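Local structure of fructosamine deglycase FrlB (Bacillus subtilis, 3EUA) at residues Q220-H225 and D308-E313; P245-L250 and R301-Y306; E238-S243 and L263-K268. The protein breaks down fructosamine 6-phosphates of various amino acids, releasing glucose 6-phosphate and the free amino acid. All blocks are in the same frame, centred on the assembly; numbering follows the deposited sequence.

Contact 1. Residues Q220-H225 and D308-E313; sequences QWIHSH and DELAEE
With CG anti to its carbonyl carbon (chi1 -69°) and the chain bent at chi2 (-67°), Gln-220 folds its amide onto the helical backbone at Ala-311, while Leu-310, its CG anti to the backbone N (chi1 -177°), sends its isobutyl group back past the glutamine. The amide lies against Ala-311 by both its heteroatoms: Gln-220 NE2 stands 3.5 Å from Ala-311 CB, and Gln-220 OE1 is 3.6 Å from Ala-311 CA. The glutamine side chain runs at a slant over that of Leu-310, Gln-220 OE1 passing 3.8 Å from Leu-310 CG. No hydrogen bond joins 220-225 to 308-313. The polar end of Gln-220 is instead held by the chain just beyond the helix, where NE2 bonds to the carbonyl O of His-316 and OE1 to NH1 of Arg-314, so the buried amide is satisfied at both ends and its rotation is fixed. The contact lies in the second SIS domain, where the chain leaving helix 205-220 meets the last turns of helix 288-313. Trp-221 adopts positive phi at that exit, and the chain runs on toward strand 226-228. Without this amide, as with an alanine here, the His-316 carbonyl and the Arg-314 guanidinium would probably lose their partner and a gap would open beside Ala-311. Further along, Ile-222 and Leu-310 meet end to end, Ile-222 CD1 4.1 Å from Leu-310 CD2. Leu-310 also packs on Leu-216 of helix 205-220 and on Phe-186 of helix 158-190.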
loop_
_atom_site.group_PDB
_atom_site.type_symbol
_atom_site.label_atom_id
_atom_site.label_comp_id
_atom_site.label_asym_id
_atom_site.label_seq_id
_atom_site.Cartn_x
_atom_site.Cartn_y
_atom_site.Cartn_z
ATOM N N GLN A 220 0.058 -4.956 -21.354
ATOM C CA GLN A 220 -0.970 -5.724 -22.043
ATOM C C GLN A 220 -2.286 -5.002 -22.175
ATOM O O GLN A 220 -3.156 -5.447 -22.940
ATOM C CB GLN A 220 -1.205 -7.055 -21.278
ATOM C CG GLN A 220 -0.058 -8.035 -21.345
ATOM C CD GLN A 220 0.149 -8.584 -22.738
ATOM O OE1 GLN A 220 -0.611 -9.419 -23.205
ATOM N NE2 GLN A 220 1.190 -8.125 -23.404
ATOM N N TRP A 221 -2.436 -3.866 -21.498
ATOM C CA TRP A 221 -3.688 -3.108 -21.460
ATOM C C TRP A 221 -4.851 -3.989 -20.992
ATOM O O TRP A 221 -5.916 -3.989 -21.584
ATOM C CB TRP A 221 -4.026 -2.438 -22.791
ATOM C CG TRP A 221 -2.943 -1.594 -23.347
ATOM C CD1 TRP A 221 -1.909 -1.010 -22.668
ATOM C CD2 TRP A 221 -2.884 -1.094 -24.666
ATOM N NE1 TRP A 221 -1.147 -0.244 -23.527
ATOM C CE2 TRP A 221 -1.730 -0.280 -24.762
ATOM C CE3 TRP A 221 -3.675 -1.289 -25.812
ATOM C CZ2 TRP A 221 -1.355 0.349 -25.956
ATOM C CZ3 TRP A 221 -3.297 -0.655 -26.993
ATOM C CH2 TRP A 221 -2.144 0.144 -27.046
ATOM N N ILE A 222 -4.591 -4.778 -19.943
ATOM C CA ILE A 222 -5.573 -5.629 -19.300
ATOM C C ILE A 222 -5.823 -5.011 -17.937
ATOM O O ILE A 222 -4.867 -4.710 -17.223
ATOM C CB ILE A 222 -5.059 -7.058 -19.157
ATOM C CG1 ILE A 222 -4.904 -7.684 -20.546
ATOM C CG2 ILE A 222 -6.009 -7.882 -18.353
ATOM C CD1 ILE A 222 -4.312 -9.039 -20.549
ATOM N N HIS A 223 -7.091 -4.820 -17.579
ATOM C CA HIS A 223 -7.414 -4.245 -16.276
ATOM C C HIS A 223 -6.945 -5.178 -15.182
ATOM O O HIS A 223 -7.072 -6.402 -15.312
ATOM C CB HIS A 223 -8.913 -4.024 -16.136
ATOM C CG HIS A 223 -9.483 -3.103 -17.168
ATOM N ND1 HIS A 223 -9.185 -1.758 -17.210
ATOM C CD2 HIS A 223 -10.374 -3.324 -18.163
ATOM C CE1 HIS A 223 -9.824 -1.200 -18.220
ATOM N NE2 HIS A 223 -10.571 -2.124 -18.804
ATOM N N SER A 224 -6.421 -4.634 -14.085
ATOM C CA SER A 224 -6.038 -5.500 -12.960
ATOM C C SER A 224 -6.136 -4.712 -11.643
ATOM O O SER A 224 -6.537 -3.532 -11.614
ATOM C CB SER A 224 -4.654 -6.133 -13.173
ATOM O OG SER A 224 -4.400 -7.228 -12.286
ATOM N N HIS A 225 -5.817 -5.406 -10.566
ATOM C CA HIS A 225 -5.858 -4.884 -9.191
ATOM C C HIS A 225 -5.215 -5.957 -8.388
ATOM O O HIS A 225 -5.601 -7.113 -8.525
ATOM C CB HIS A 225 -7.301 -4.804 -8.709
ATOM C CG HIS A 225 -7.488 -4.163 -7.366
ATOM N ND1 HIS A 225 -8.740 -3.809 -6.902
ATOM C CD2 HIS A 225 -6.604 -3.705 -6.445
ATOM C CE1 HIS A 225 -8.615 -3.239 -5.710
ATOM N NE2 HIS A 225 -7.328 -3.163 -5.409
ATOM N N ASP A 308 5.138 -13.714 -20.898
ATOM C CA ASP A 308 5.688 -13.968 -22.234
ATOM C C ASP A 308 4.722 -14.729 -23.115
ATOM O O ASP A 308 4.522 -14.340 -24.272
ATOM C CB ASP A 308 7.031 -14.722 -22.152
ATOM C CG ASP A 308 8.187 -13.851 -21.631
ATOM O OD1 ASP A 308 8.145 -12.589 -21.726
ATOM O OD2 ASP A 308 9.191 -14.446 -21.169
ATOM N N GLU A 309 4.112 -15.781 -22.558
ATOM C CA GLU A 309 3.112 -16.579 -23.274
ATOM C C GLU A 309 1.833 -15.781 -23.603
ATOM O O GLU A 309 1.256 -15.908 -24.696
ATOM C CB GLU A 309 2.709 -17.821 -22.456
ATOM C CG GLU A 309 3.798 -18.846 -22.226
ATOM C CD GLU A 309 4.308 -19.519 -23.506
ATOM O OE1 GLU A 309 3.587 -19.587 -24.531
ATOM O OE2 GLU A 309 5.446 -20.014 -23.479
ATOM N N LEU A 310 1.396 -14.985 -22.635
ATOM C CA LEU A 310 0.207 -14.168 -22.780
ATOM C C LEU A 310 0.406 -13.151 -23.896
ATOM O O LEU A 310 -0.464 -13.011 -24.759
ATOM C CB LEU A 310 -0.114 -13.479 -21.450
ATOM C CG LEU A 310 -1.375 -12.638 -21.400
ATOM C CD1 LEU A 310 -2.640 -13.445 -21.699
ATOM C CD2 LEU A 310 -1.489 -11.932 -20.030
ATOM N N ALA A 311 1.551 -12.452 -23.871
ATOM C CA ALA A 311 1.875 -11.429 -24.883
ATOM C C ALA A 311 1.864 -12.032 -26.313
ATOM O O ALA A 311 1.390 -11.412 -27.248
ATOM C CB ALA A 311 3.206 -10.778 -24.583
ATOM N N GLU A 312 2.406 -13.233 -26.449
ATOM C CA GLU A 312 2.435 -13.939 -27.713
ATOM C C GLU A 312 1.024 -14.314 -28.148
ATOM O O GLU A 312 0.652 -14.062 -29.288
ATOM C CB GLU A 312 3.318 -15.186 -27.594
ATOM C CG GLU A 312 3.393 -16.035 -28.869
ATOM C CD GLU A 312 4.216 -17.319 -28.692
ATOM O OE1 GLU A 312 4.900 -17.494 -27.630
ATOM O OE2 GLU A 312 4.155 -18.149 -29.632
ATOM N N GLU A 313 0.248 -14.893 -27.237
ATOM C CA GLU A 313 -1.136 -15.303 -27.537
ATOM C C GLU A 313 -2.016 -14.129 -27.953
ATOM O O GLU A 313 -2.844 -14.270 -28.832
ATOM C CB GLU A 313 -1.781 -15.983 -26.327
ATOM C CG GLU A 313 -3.035 -16.785 -26.647
ATOM C CD GLU A 313 -2.732 -17.985 -27.535
ATOM O OE1 GLU A 313 -1.567 -18.436 -27.530
ATOM O OE2 GLU A 313 -3.646 -18.481 -28.233
#

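Contact 2. Residues P245-L250 and R301-Y306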
loop_
_atom_site.group_PDB
_atom_site.type_symbol
_atom_site.label_atom_id
_atom_site.label_comp_id
_atom_site.label_asym_id
_atom_site.label_seq_id
_atom_site.Cartn_x
_atom_site.Cartn_y
_atom_site.Cartn_z
ATOM N N PRO A 245 -11.405 -13.818 -13.509
ATOM C CA PRO A 245 -10.081 -14.389 -13.343
ATOM C C PRO A 245 -9.238 -13.813 -12.180
ATOM O O PRO A 245 -9.115 -12.585 -12.008
ATOM C CB PRO A 245 -9.382 -14.050 -14.660
ATOM C CG PRO A 245 -10.446 -13.677 -15.609
ATOM C CD PRO A 245 -11.462 -13.021 -14.744
ATOM N N PHE A 246 -8.658 -14.723 -11.407
ATOM C CA PHE A 246 -7.769 -14.404 -10.286
ATOM C C PHE A 246 -6.472 -15.173 -10.374
ATOM O O PHE A 246 -6.500 -16.384 -10.560
ATOM C CB PHE A 246 -8.412 -14.782 -8.932
ATOM C CG PHE A 246 -9.169 -13.639 -8.255
ATOM C CD1 PHE A 246 -10.468 -13.319 -8.620
ATOM C CD2 PHE A 246 -8.566 -12.899 -7.257
ATOM C CE1 PHE A 246 -11.158 -12.277 -7.985
ATOM C CE2 PHE A 246 -9.250 -11.849 -6.638
ATOM C CZ PHE A 246 -10.536 -11.546 -7.006
ATOM N N ILE A 247 -5.348 -14.467 -10.258
ATOM C CA ILE A 247 -4.036 -15.066 -10.170
ATOM C C ILE A 247 -3.739 -14.985 -8.681
ATOM O O ILE A 247 -3.712 -13.883 -8.115
ATOM C CB ILE A 247 -2.924 -14.304 -10.901
ATOM C CG1 ILE A 247 -3.100 -14.348 -12.420
ATOM C CG2 ILE A 247 -1.530 -14.873 -10.506
ATOM C CD1 ILE A 247 -2.167 -13.359 -13.108
ATOM N N ILE A 248 -3.505 -16.128 -8.063
ATOM C CA ILE A 248 -3.275 -16.221 -6.630
ATOM C C ILE A 248 -1.908 -16.778 -6.306
ATOM O O ILE A 248 -1.514 -17.836 -6.795
ATOM C CB ILE A 248 -4.350 -17.119 -6.029
ATOM C CG1 ILE A 248 -5.704 -16.423 -6.196
ATOM C CG2 ILE A 248 -4.004 -17.477 -4.559
ATOM C CD1 ILE A 248 -6.919 -17.180 -5.637
ATOM N N LEU A 249 -1.165 -16.035 -5.489
ATOM C CA LEU A 249 0.181 -16.438 -5.127
ATOM C C LEU A 249 0.267 -16.906 -3.692
ATOM O O LEU A 249 -0.257 -16.268 -2.800
ATOM C CB LEU A 249 1.161 -15.279 -5.276
ATOM C CG LEU A 249 1.165 -14.584 -6.629
ATOM C CD1 LEU A 249 2.129 -13.384 -6.554
ATOM C CD2 LEU A 249 1.464 -15.543 -7.784
ATOM N N LEU A 250 0.912 -18.032 -3.482
ATOM C CA LEU A 250 1.103 -18.550 -2.144
ATOM C C LEU A 250 2.598 -18.641 -1.945
ATOM O O LEU A 250 3.295 -19.320 -2.704
ATOM C CB LEU A 250 0.412 -19.891 -1.922
ATOM C CG LEU A 250 -1.112 -19.862 -2.014
ATOM C CD1 LEU A 250 -1.546 -20.201 -3.468
ATOM C CD2 LEU A 250 -1.655 -20.829 -1.008
ATOM N N ARG A 301 9.699 -14.686 -11.060
ATOM C CA ARG A 301 10.342 -15.225 -12.263
ATOM C C ARG A 301 9.379 -16.105 -13.048
ATOM O O ARG A 301 9.306 -16.043 -14.263
ATOM C CB ARG A 301 11.582 -16.027 -11.894
ATOM C CG ARG A 301 12.351 -16.631 -13.095
ATOM C CD ARG A 301 12.886 -15.522 -14.052
ATOM N NE ARG A 301 13.367 -16.037 -15.331
ATOM C CZ ARG A 301 12.611 -16.228 -16.412
ATOM N NH1 ARG A 301 11.316 -15.980 -16.416
ATOM N NH2 ARG A 301 13.163 -16.682 -17.517
ATOM N N VAL A 302 8.625 -16.949 -12.345
ATOM C CA VAL A 302 7.643 -17.821 -13.016
ATOM C C VAL A 302 6.582 -16.990 -13.727
ATOM O O VAL A 302 6.227 -17.266 -14.883
ATOM C CB VAL A 302 6.989 -18.764 -12.018
ATOM C CG1 VAL A 302 5.791 -19.478 -12.638
ATOM C CG2 VAL A 302 8.052 -19.760 -11.481
ATOM N N LEU A 303 6.101 -15.945 -13.049
ATOM C CA LEU A 303 5.095 -15.039 -13.608
ATOM C C LEU A 303 5.581 -14.376 -14.892
ATOM O O LEU A 303 4.791 -14.143 -15.798
ATOM C CB LEU A 303 4.679 -13.988 -12.587
ATOM C CG LEU A 303 3.679 -14.426 -11.521
ATOM C CD1 LEU A 303 3.547 -13.334 -10.504
ATOM C CD2 LEU A 303 2.319 -14.796 -12.161
ATOM N N ARG A 304 6.878 -14.116 -14.991
ATOM C CA ARG A 304 7.402 -13.545 -16.218
ATOM C C ARG A 304 7.196 -14.510 -17.382
ATOM O O ARG A 304 6.959 -14.056 -18.478
ATOM C CB ARG A 304 8.881 -13.214 -16.121
ATOM C CG ARG A 304 9.407 -12.388 -17.317
ATOM C CD ARG A 304 9.077 -10.962 -17.097
ATOM N NE ARG A 304 9.398 -10.080 -18.212
ATOM C CZ ARG A 304 9.371 -8.743 -18.132
ATOM N NH1 ARG A 304 9.679 -8.009 -19.197
ATOM N NH2 ARG A 304 9.075 -8.126 -16.983
ATOM N N SER A 305 7.298 -15.822 -17.168
ATOM C CA SER A 305 7.094 -16.778 -18.249
ATOM C C SER A 305 5.618 -16.789 -18.665
ATOM O O SER A 305 5.297 -16.974 -19.839
ATOM C CB SER A 305 7.605 -18.164 -17.846
ATOM O OG SER A 305 6.838 -18.722 -16.802
ATOM N N TYR A 306 4.723 -16.558 -17.695
ATOM C CA TYR A 306 3.293 -16.486 -17.962
ATOM C C TYR A 306 3.031 -15.256 -18.826
ATOM O O TYR A 306 2.263 -15.333 -19.782
ATOM C CB TYR A 306 2.471 -16.422 -16.668
ATOM C CG TYR A 306 2.223 -17.739 -15.931
ATOM C CD1 TYR A 306 3.266 -18.584 -15.572
ATOM C CD2 TYR A 306 0.929 -18.098 -15.533
ATOM C CE1 TYR A 306 3.034 -19.767 -14.881
ATOM C CE2 TYR A 306 0.687 -19.271 -14.837
ATOM C CZ TYR A 306 1.737 -20.104 -14.508
ATOM O OH TYR A 306 1.478 -21.276 -13.812
#
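Strand 246-250 and helix 288-313 pack through side chains alone, their backbones coming nearest at Ile-247 and Leu-303, whose CA atoms are 9.8 Å apart. This is helix-on-sheet packing in the alpha/beta fold of the second SIS domain, with 246-250 an inner strand of a parallel sheet, flanked by strands 197-200 and 273-277. Leu-303 carries the contact from the helix side and divides its two methyls between two strand residues. Leu-303 CD2 meets Ile-247 CG2 at 4.2 Å, the two side chains crossing at an angle. Ile-247 presents this methyl because CG2 stands anti to its backbone N, with CG1 beside that N (chi1 -68°). CD1 of Leu-303 instead faces the fork of Leu-249, and these two leucines approach tip to tip. Ile-247 and Leu-249, two apart on the strand, thus both meet the helix, whereas the side chain of Ile-248 between them is turned to the other side of the sheet. All three touching residues are buried, and the contacts are apolar. Helix 205-220 packs alongside: Val-207 touches both Leu-249 and Leu-303, and Tyr-211 touches Ile-247. Leu-276 of strand 273-277 also packs on Leu-303. At the Leu-249 end, Leu-303 CD1 is shared almost evenly by the fork, lying 4.1 Å from Leu-249 CD2 and 4.2 Å from Leu-249 CD1.

Contact 3. Residues E238-S243 and L263-K268; sequences EIIDES and LTFSKK
In the second SIS domain, the loop leading into strand 246-250 lies against helix 256-269, the helix that follows this strand in the chain and packs on the parallel sheet of this alpha/beta domain, and Ile-240 is the residue that joins them. Its CB points toward the helix, and the CA atoms of Ile-240 and Ser-266 are 7.4 Å apart. The two branches of the isoleucine go to different residues. Ile-240 CG2, placed between the backbone N and the carbonyl carbon, approaches the Phe-265 ring obliquely, 3.8 Å from Phe-265 CE2; the two side chains run alongside each other, pointing opposite ways. The other branch is extended, CG1 anti to the backbone N (chi1 -156°), and brings Ile-240 CD1 to 3.8 Å from Ser-266 CB. The serine hydroxyl is also close to this methyl but finds its polar partners in Tyr-232 OH and in the carbonyl O of Ala-262, one turn back in the helix. Tyr-232 and Phe-246 also pack against Ile-240, while Phe-237 and Tyr-269 have their rings against Phe-265. The second subunit touches both segments: its Tyr-323 OH hydrogen-bonds to the carbonyl O of Ile-240, and its Tyr-329 packs on Phe-265, so the contact borders the interface with this neighbouring subunit. Asp-241 heads an Asx turn directly after Ile-240. Asp-241 OD1 receives two bonds: one from Ser-243 OG on its syn lone pair, and one from Ser-243 N at 2.8 Å on the anti side, 31° out of the carboxylate plane.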
loop_
_atom_site.group_PDB
_atom_site.type_symbol
_atom_site.label_atom_id
_atom_site.label_comp_id
_atom_site.label_asym_id
_atom_site.label_seq_id
_atom_site.Cartn_x
_atom_site.Cartn_y
_atom_site.Cartn_z
ATOM N N GLU A 238 -16.402 -9.999 -2.541
ATOM C CA GLU A 238 -17.756 -9.923 -3.116
ATOM C C GLU A 238 -17.744 -9.906 -4.650
ATOM O O GLU A 238 -18.747 -10.262 -5.291
ATOM C CB GLU A 238 -18.488 -8.689 -2.604
ATOM C CG GLU A 238 -18.957 -8.821 -1.191
ATOM C CD GLU A 238 -20.186 -9.726 -1.003
ATOM O OE1 GLU A 238 -21.086 -9.756 -1.855
ATOM O OE2 GLU A 238 -20.297 -10.355 0.046
ATOM N N ILE A 239 -16.624 -9.507 -5.236
ATOM C CA ILE A 239 -16.497 -9.429 -6.688
ATOM C C ILE A 239 -16.340 -10.794 -7.373
ATOM O O ILE A 239 -16.673 -10.936 -8.546
ATOM C CB ILE A 239 -15.255 -8.556 -7.114
ATOM C CG1 ILE A 239 -15.463 -7.932 -8.487
ATOM C CG2 ILE A 239 -14.003 -9.371 -7.133
ATOM C CD1 ILE A 239 -16.643 -6.958 -8.569
ATOM N N ILE A 240 -15.898 -11.809 -6.653
ATOM C CA ILE A 240 -15.641 -13.072 -7.307
ATOM C C ILE A 240 -16.896 -13.883 -7.625
ATOM O O ILE A 240 -17.896 -13.880 -6.877
ATOM C CB ILE A 240 -14.582 -13.938 -6.522
ATOM C CG1 ILE A 240 -13.886 -14.944 -7.448
ATOM C CG2 ILE A 240 -15.189 -14.662 -5.314
ATOM C CD1 ILE A 240 -12.689 -15.645 -6.801
ATOM N N ASP A 241 -16.845 -14.512 -8.798
ATOM C CA ASP A 241 -17.864 -15.454 -9.269
ATOM C C ASP A 241 -17.109 -16.345 -10.267
ATOM O O ASP A 241 -15.902 -16.144 -10.469
ATOM C CB ASP A 241 -19.147 -14.774 -9.793
ATOM C CG ASP A 241 -18.965 -14.048 -11.106
ATOM O OD1 ASP A 241 -18.012 -14.350 -11.832
ATOM O OD2 ASP A 241 -19.844 -13.211 -11.441
ATOM N N GLU A 242 -17.766 -17.292 -10.931
ATOM C CA GLU A 242 -17.014 -18.208 -11.815
ATOM C C GLU A 242 -16.377 -17.570 -13.033
ATOM O O GLU A 242 -15.480 -18.151 -13.645
ATOM C CB GLU A 242 -17.871 -19.418 -12.226
ATOM C CG GLU A 242 -18.160 -20.309 -11.017
ATOM C CD GLU A 242 -18.932 -21.590 -11.331
ATOM O OE1 GLU A 242 -19.350 -21.814 -12.505
ATOM O OE2 GLU A 242 -19.110 -22.376 -10.371
ATOM N N SER A 243 -16.809 -16.368 -13.384
ATOM C CA SER A 243 -16.248 -15.729 -14.569
ATOM C C SER A 243 -15.093 -14.749 -14.305
ATOM O O SER A 243 -14.505 -14.262 -15.257
ATOM C CB SER A 243 -17.355 -14.956 -15.311
ATOM O OG SER A 243 -17.724 -13.772 -14.601
ATOM N N LEU A 263 -7.344 -18.582 -1.057
ATOM C CA LEU A 263 -7.431 -19.609 -2.090
ATOM C C LEU A 263 -8.606 -20.524 -1.827
ATOM O O LEU A 263 -9.373 -20.844 -2.748
ATOM C CB LEU A 263 -6.148 -20.448 -2.141
ATOM C CG LEU A 263 -6.139 -21.598 -3.164
ATOM C CD1 LEU A 263 -6.453 -21.111 -4.598
ATOM C CD2 LEU A 263 -4.801 -22.376 -3.099
ATOM N N THR A 264 -8.738 -20.967 -0.582
ATOM C CA THR A 264 -9.830 -21.859 -0.207
ATOM C C THR A 264 -11.186 -21.272 -0.626
ATOM O O THR A 264 -11.995 -21.952 -1.257
ATOM C CB THR A 264 -9.821 -22.174 1.330
ATOM O OG1 THR A 264 -8.613 -22.864 1.666
ATOM C CG2 THR A 264 -10.986 -23.035 1.722
ATOM N N PHE A 265 -11.421 -20.011 -0.264
ATOM C CA PHE A 265 -12.664 -19.364 -0.604
ATOM C C PHE A 265 -12.838 -19.264 -2.114
ATOM O O PHE A 265 -13.883 -19.636 -2.636
ATOM C CB PHE A 265 -12.705 -17.962 0.009
ATOM C CG PHE A 265 -13.938 -17.208 -0.317
ATOM C CD1 PHE A 265 -15.086 -17.398 0.429
ATOM C CD2 PHE A 265 -13.952 -16.272 -1.353
ATOM C CE1 PHE A 265 -16.221 -16.707 0.152
ATOM C CE2 PHE A 265 -15.105 -15.569 -1.660
ATOM C CZ PHE A 265 -16.232 -15.780 -0.901
ATOM N N SER A 266 -11.794 -18.775 -2.793
ATOM C CA SER A 266 -11.807 -18.550 -4.241
ATOM C C SER A 266 -12.097 -19.824 -5.034
ATOM O O SER A 266 -12.757 -19.756 -6.072
ATOM C CB SER A 266 -10.495 -17.901 -4.710
ATOM O OG SER A 266 -10.253 -16.689 -3.995
ATOM N N LYS A 267 -11.597 -20.968 -4.552
ATOM C CA LYS A 267 -11.863 -22.248 -5.191
ATOM C C LYS A 267 -13.333 -22.676 -5.062
ATOM O O LYS A 267 -13.847 -23.383 -5.926
ATOM C CB LYS A 267 -10.943 -23.321 -4.613
ATOM C CG LYS A 267 -9.477 -23.190 -4.999
ATOM C CD LYS A 267 -8.751 -24.547 -4.914
ATOM C CE LYS A 267 -8.621 -25.109 -3.518
ATOM N NZ LYS A 267 -8.361 -26.589 -3.570
ATOM N N LYS A 268 -14.008 -22.246 -4.000
ATOM C CA LYS A 268 -15.416 -22.583 -3.806
ATOM C C LYS A 268 -16.349 -21.696 -4.628
ATOM O O LYS A 268 -17.314 -22.195 -5.214
ATOM C CB LYS A 268 -15.783 -22.480 -2.324
ATOM C CG LYS A 268 -17.209 -22.966 -1.978
ATOM C CD LYS A 268 -17.413 -22.964 -0.439
ATOM C CE LYS A 268 -18.767 -23.489 0.024
ATOM N NZ LYS A 268 -18.892 -24.930 -0.322
#

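How the contacts relate
All three contacts lie in the second SIS domain. In chain order the segments run 220-225, 238-243, 245-250, 263-268, 301-306 and 308-313, so contact 1 encloses the other two, whose segments alternate. Contacts 1 and 2 share helix 288-313 and have centres about 12 Å apart. Contacts 2 and 3 are about 17 Å apart between centres and meet through strand 246-250: Ile-247 and Leu-249 face helix 288-313, while Phe-246, Ile-248 and Leu-250 touch Ile-240, Ser-266 and Leu-263. The sheet is thus covered on both faces. Contacts 1 and 3, about 21 Å apart between centres, each reach the second subunit, where Trp-221 NE1 of one subunit hydrogen-bonds to Glu-238 OE1 of the other.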